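Local coordinates for NAD-dependent L-serine dehydrogenase (Pseudomonas aeruginosa, PDB 3OBB), which catalyses the NAD-dependent oxidation of L-serine and methyl-L-serine, with low activity toward beta-hydroxyisobutyrate, and works as a homotetramer, at residues I185-A188 with E189-L193; L67-S70 with Q71-E74. All blocks are in the same frame, centred on the assembly; numbering follows the deposited sequence.

In the fold
Contacts 1 and 2 lie in different parts of the chain, on opposite sides of its centre. Their centres are 33 Å apart and their nearest atoms about 20 Å apart, so they do not touch. Contact 2 comes first in sequence. It is the turn from strand 62-65 into helix 70-78 of the Rossmann-type NAD-binding domain. It includes P68 of the NAD(+) site, and the side chain of S70 is about 6 Å from that of K248, another NAD(+)-binding residue. Contact 1 is away from the annotated sites. It belongs to the long helix 168-196, which also carries the active-site residue K173, and it meets a second subunit.

Contact 1 of 2, residues I185-A188 with E189-L193; sequences IGTA and EAMAL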
loop_
_atom_site.group_PDB
_atom_site.type_symbol
_atom_site.label_atom_id
_atom_site.label_comp_id
_atom_site.label_asym_id
_atom_site.label_seq_id
_atom_site.Cartn_x
_atom_site.Cartn_y
_atom_site.Cartn_z
ATOM N N ILE A 185 -12.496 -4.360 -0.874
ATOM C CA ILE A 185 -12.013 -2.973 -0.809
ATOM C C ILE A 185 -11.886 -2.399 -2.209
ATOM O O ILE A 185 -12.289 -1.256 -2.462
ATOM C CB ILE A 185 -10.690 -2.870 -0.028
ATOM C CG1 ILE A 185 -10.897 -3.478 1.363
ATOM C CG2 ILE A 185 -10.250 -1.391 0.094
ATOM C CD1 ILE A 185 -9.662 -3.388 2.265
ATOM N N GLY A 186 -11.345 -3.211 -3.127
ATOM C CA GLY A 186 -11.295 -2.849 -4.526
ATOM C C GLY A 186 -12.673 -2.386 -4.988
ATOM O O GLY A 186 -12.801 -1.322 -5.585
ATOM N N THR A 187 -13.710 -3.163 -4.703
ATOM C CA THR A 187 -15.060 -2.842 -5.141
ATOM C C THR A 187 -15.619 -1.534 -4.510
ATOM O O THR A 187 -16.148 -0.653 -5.204
ATOM C CB THR A 187 -16.031 -4.066 -4.957
ATOM O OG1 THR A 187 -15.510 -5.227 -5.661
ATOM C CG2 THR A 187 -17.438 -3.722 -5.512
ATOM N N ALA A 188 -15.430 -1.383 -3.209
ATOM C CA ALA A 188 -15.890 -0.208 -2.490
ATOM C C ALA A 188 -15.217 1.063 -3.018
ATOM O O ALA A 188 -15.851 2.123 -3.132
ATOM C CB ALA A 188 -15.594 -0.381 -1.012
ATOM N N GLU A 189 -13.925 0.967 -3.317
ATOM C CA GLU A 189 -13.183 2.126 -3.780
ATOM C C GLU A 189 -13.572 2.477 -5.223
ATOM O O GLU A 189 -13.595 3.667 -5.596
ATOM C CB GLU A 189 -11.666 1.887 -3.643
ATOM C CG GLU A 189 -10.974 1.389 -4.872
ATOM C CD GLU A 189 -9.437 1.197 -4.665
ATOM O OE1 GLU A 189 -8.948 1.362 -3.520
ATOM O OE2 GLU A 189 -8.742 0.901 -5.667
ATOM N N ALA A 190 -13.855 1.444 -6.025
ATOM C CA ALA A 190 -14.277 1.650 -7.423
ATOM C C ALA A 190 -15.665 2.288 -7.450
ATOM O O ALA A 190 -15.879 3.255 -8.175
ATOM C CB ALA A 190 -14.268 0.336 -8.188
HETATM N N MSE A 191 -16.587 1.787 -6.633
HETATM C CA MSE A 191 -17.957 2.340 -6.542
HETATM C C MSE A 191 -17.927 3.818 -6.154
HETATM O O MSE A 191 -18.622 4.655 -6.745
HETATM C CB MSE A 191 -18.802 1.564 -5.501
HETATM C CG MSE A 191 -19.157 0.097 -5.880
HETATM SE SE MSE A 191 -20.313 -0.006 -7.449
HETATM C CE MSE A 191 -21.845 1.044 -6.786
ATOM N N ALA A 192 -17.092 4.143 -5.179
ATOM C CA ALA A 192 -16.998 5.510 -4.655
ATOM C C ALA A 192 -16.372 6.436 -5.689
ATOM O O ALA A 192 -16.833 7.553 -5.903
ATOM C CB ALA A 192 -16.185 5.509 -3.343
ATOM N N LEU A 193 -15.347 5.940 -6.378
ATOM C CA LEU A 193 -14.725 6.721 -7.456
ATOM C C LEU A 193 -15.760 7.062 -8.577
ATOM O O LEU A 193 -15.890 8.228 -9.005
ATOM C CB LEU A 193 -13.504 5.968 -7.996
ATOM C CG LEU A 193 -12.702 6.597 -9.147
ATOM C CD1 LEU A 193 -12.256 8.057 -8.805
ATOM C CD2 LEU A 193 -11.520 5.692 -9.570
HETATM O O HOH W 1 -10.515 -0.307 -7.340
#
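Two successive turns of the long helix 168-196 meet here, in the all-helical C-terminal part of the subunit. Four i to i+4 backbone hydrogen bonds join them. E189 N reaches I185 O at 2.9 Å, and M191 N reaches T187 O at 2.9 Å with an N-H...O angle of 168°. A190 N bonds to G186 O, and A192 N to A188 O. A188 O also accepts from Q291 NE2, so it has a partner outside the helix. The E189 side chain runs back over the preceding turn. E189 CG lies 3.3 Å from G186 O, and the chain is extended beyond CG (chi2 179°). A water lies 3.1 Å from G186 O and 2.7 Å from E189 OE2 and bridges the two, linking the carboxylate to the backbone of its own helix. E189 OE1 accepts from M266 N of the second subunit and OE2 from G267 N of that subunit, which pairs a buried acid with backbone N-H groups across the subunit interface. M191, a selenomethionine, packs against A201, A205 and M208 of helix 201-209. M191 CG sits 3.2 Å from T187 O, and T187 CG2 is 4.2 Å from M191 CG.

Contact 2 of 2, residues L67-S70 with Q71-E74; sequences LPAS and QHVE
S70, V73 and H72 lie on the first turn of helix 70-78, packed back against the residues that lead into it. A69 O is the centre of the backbone bonding. A69 O takes V73 N at 3.1 Å, with the donor tilted 24° from the carbonyl plane, and H72 N at 3.2 Å in a weak, bent bond. V73 also turns its side chain toward the loop. V73 CG2 stands anti to its own carbonyl carbon (chi1 155° to CG1) and meets L67 CD1 at 3.8 Å, the two side chains crossing at a slant. This is the loop from strand 62-65 into helix 70-78 of the Rossmann-type NAD-binding domain, with A69 as the N-cap. P68 binds NAD(+), and L67 probably does too. H72 sets its CB 3.7 Å from A69 CB. The ring passes that methyl obliquely, with H72 CG 4.0 Å from A69 CB. The S70 CB points away from 71-74 overall but still touches Q71 N at 3.3 Å. S70 OG, anti to the backbone N (chi1 -167°), bonds to A100 N. V73 also touches I99 and I107. Farther along the turn, E74 OE1 bonds to S103 OG, and OE2 forms a salt bridge with K106 NZ.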
loop_
_atom_site.group_PDB
_atom_site.type_symbol
_atom_site.label_atom_id
_atom_site.label_comp_id
_atom_site.label_asym_id
_atom_site.label_seq_id
_atom_site.Cartn_x
_atom_site.Cartn_y
_atom_site.Cartn_z
ATOM N N LEU A 67 -14.646 -23.175 17.038
ATOM C CA LEU A 67 -14.411 -22.162 18.075
ATOM C C LEU A 67 -13.891 -20.834 17.486
ATOM O O LEU A 67 -13.323 -20.816 16.378
ATOM C CB LEU A 67 -13.420 -22.701 19.124
ATOM C CG LEU A 67 -13.757 -24.012 19.841
ATOM C CD1 LEU A 67 -12.530 -24.587 20.528
ATOM C CD2 LEU A 67 -14.890 -23.834 20.842
ATOM N N PRO A 68 -14.064 -19.720 18.224
ATOM C CA PRO A 68 -13.664 -18.422 17.674
ATOM C C PRO A 68 -12.139 -18.103 17.621
ATOM O O PRO A 68 -11.715 -17.408 16.677
ATOM C CB PRO A 68 -14.433 -17.417 18.549
ATOM C CG PRO A 68 -15.319 -18.264 19.457
ATOM C CD PRO A 68 -14.666 -19.568 19.558
ATOM N N ALA A 69 -11.328 -18.599 18.570
ATOM C CA ALA A 69 -9.902 -18.218 18.598
ATOM C C ALA A 69 -8.862 -19.291 18.195
ATOM O O ALA A 69 -8.944 -20.457 18.598
ATOM C CB ALA A 69 -9.538 -17.578 19.938
ATOM N N SER A 70 -7.877 -18.854 17.405
ATOM C CA SER A 70 -6.731 -19.676 16.923
ATOM C C SER A 70 -5.874 -20.303 18.073
ATOM O O SER A 70 -5.458 -21.475 17.992
ATOM C CB SER A 70 -5.868 -18.858 15.911
ATOM O OG SER A 70 -4.913 -19.640 15.169
ATOM N N GLN A 71 -5.628 -19.540 19.138
ATOM C CA GLN A 71 -4.882 -20.088 20.282
ATOM C C GLN A 71 -5.792 -20.445 21.478
ATOM O O GLN A 71 -5.323 -20.688 22.585
ATOM C CB GLN A 71 -3.663 -19.210 20.659
ATOM C CG GLN A 71 -2.825 -18.701 19.448
ATOM C CD GLN A 71 -1.804 -19.724 18.877
ATOM O OE1 GLN A 71 -1.910 -20.163 17.714
ATOM N NE2 GLN A 71 -0.798 -20.075 19.689
ATOM N N HIS A 72 -7.099 -20.480 21.227
ATOM C CA HIS A 72 -8.043 -21.216 22.067
ATOM C C HIS A 72 -8.024 -22.680 21.640
ATOM O O HIS A 72 -7.902 -23.574 22.464
ATOM C CB HIS A 72 -9.467 -20.690 21.874
ATOM C CG HIS A 72 -10.063 -20.028 23.081
ATOM N ND1 HIS A 72 -9.524 -20.137 24.349
ATOM C CD2 HIS A 72 -11.194 -19.290 23.217
ATOM C CE1 HIS A 72 -10.281 -19.472 25.206
ATOM N NE2 HIS A 72 -11.308 -18.959 24.547
ATOM N N VAL A 73 -8.169 -22.895 20.334
ATOM C CA VAL A 73 -8.304 -24.218 19.722
ATOM C C VAL A 73 -7.116 -25.160 20.025
ATOM O O VAL A 73 -7.300 -26.339 20.351
ATOM C CB VAL A 73 -8.505 -24.059 18.186
ATOM C CG1 VAL A 73 -8.058 -25.282 17.413
ATOM C CG2 VAL A 73 -9.968 -23.725 17.859
ATOM N N GLU A 74 -5.910 -24.613 19.912
ATOM C CA GLU A 74 -4.688 -25.382 19.985
ATOM C C GLU A 74 -4.436 -25.737 21.436
ATOM O O GLU A 74 -4.206 -26.891 21.756
ATOM C CB GLU A 74 -3.551 -24.554 19.408
ATOM C CG GLU A 74 -2.372 -25.340 18.937
ATOM C CD GLU A 74 -1.204 -24.442 18.714
ATOM O OE1 GLU A 74 -1.105 -23.850 17.625
ATOM O OE2 GLU A 74 -0.396 -24.301 19.649
#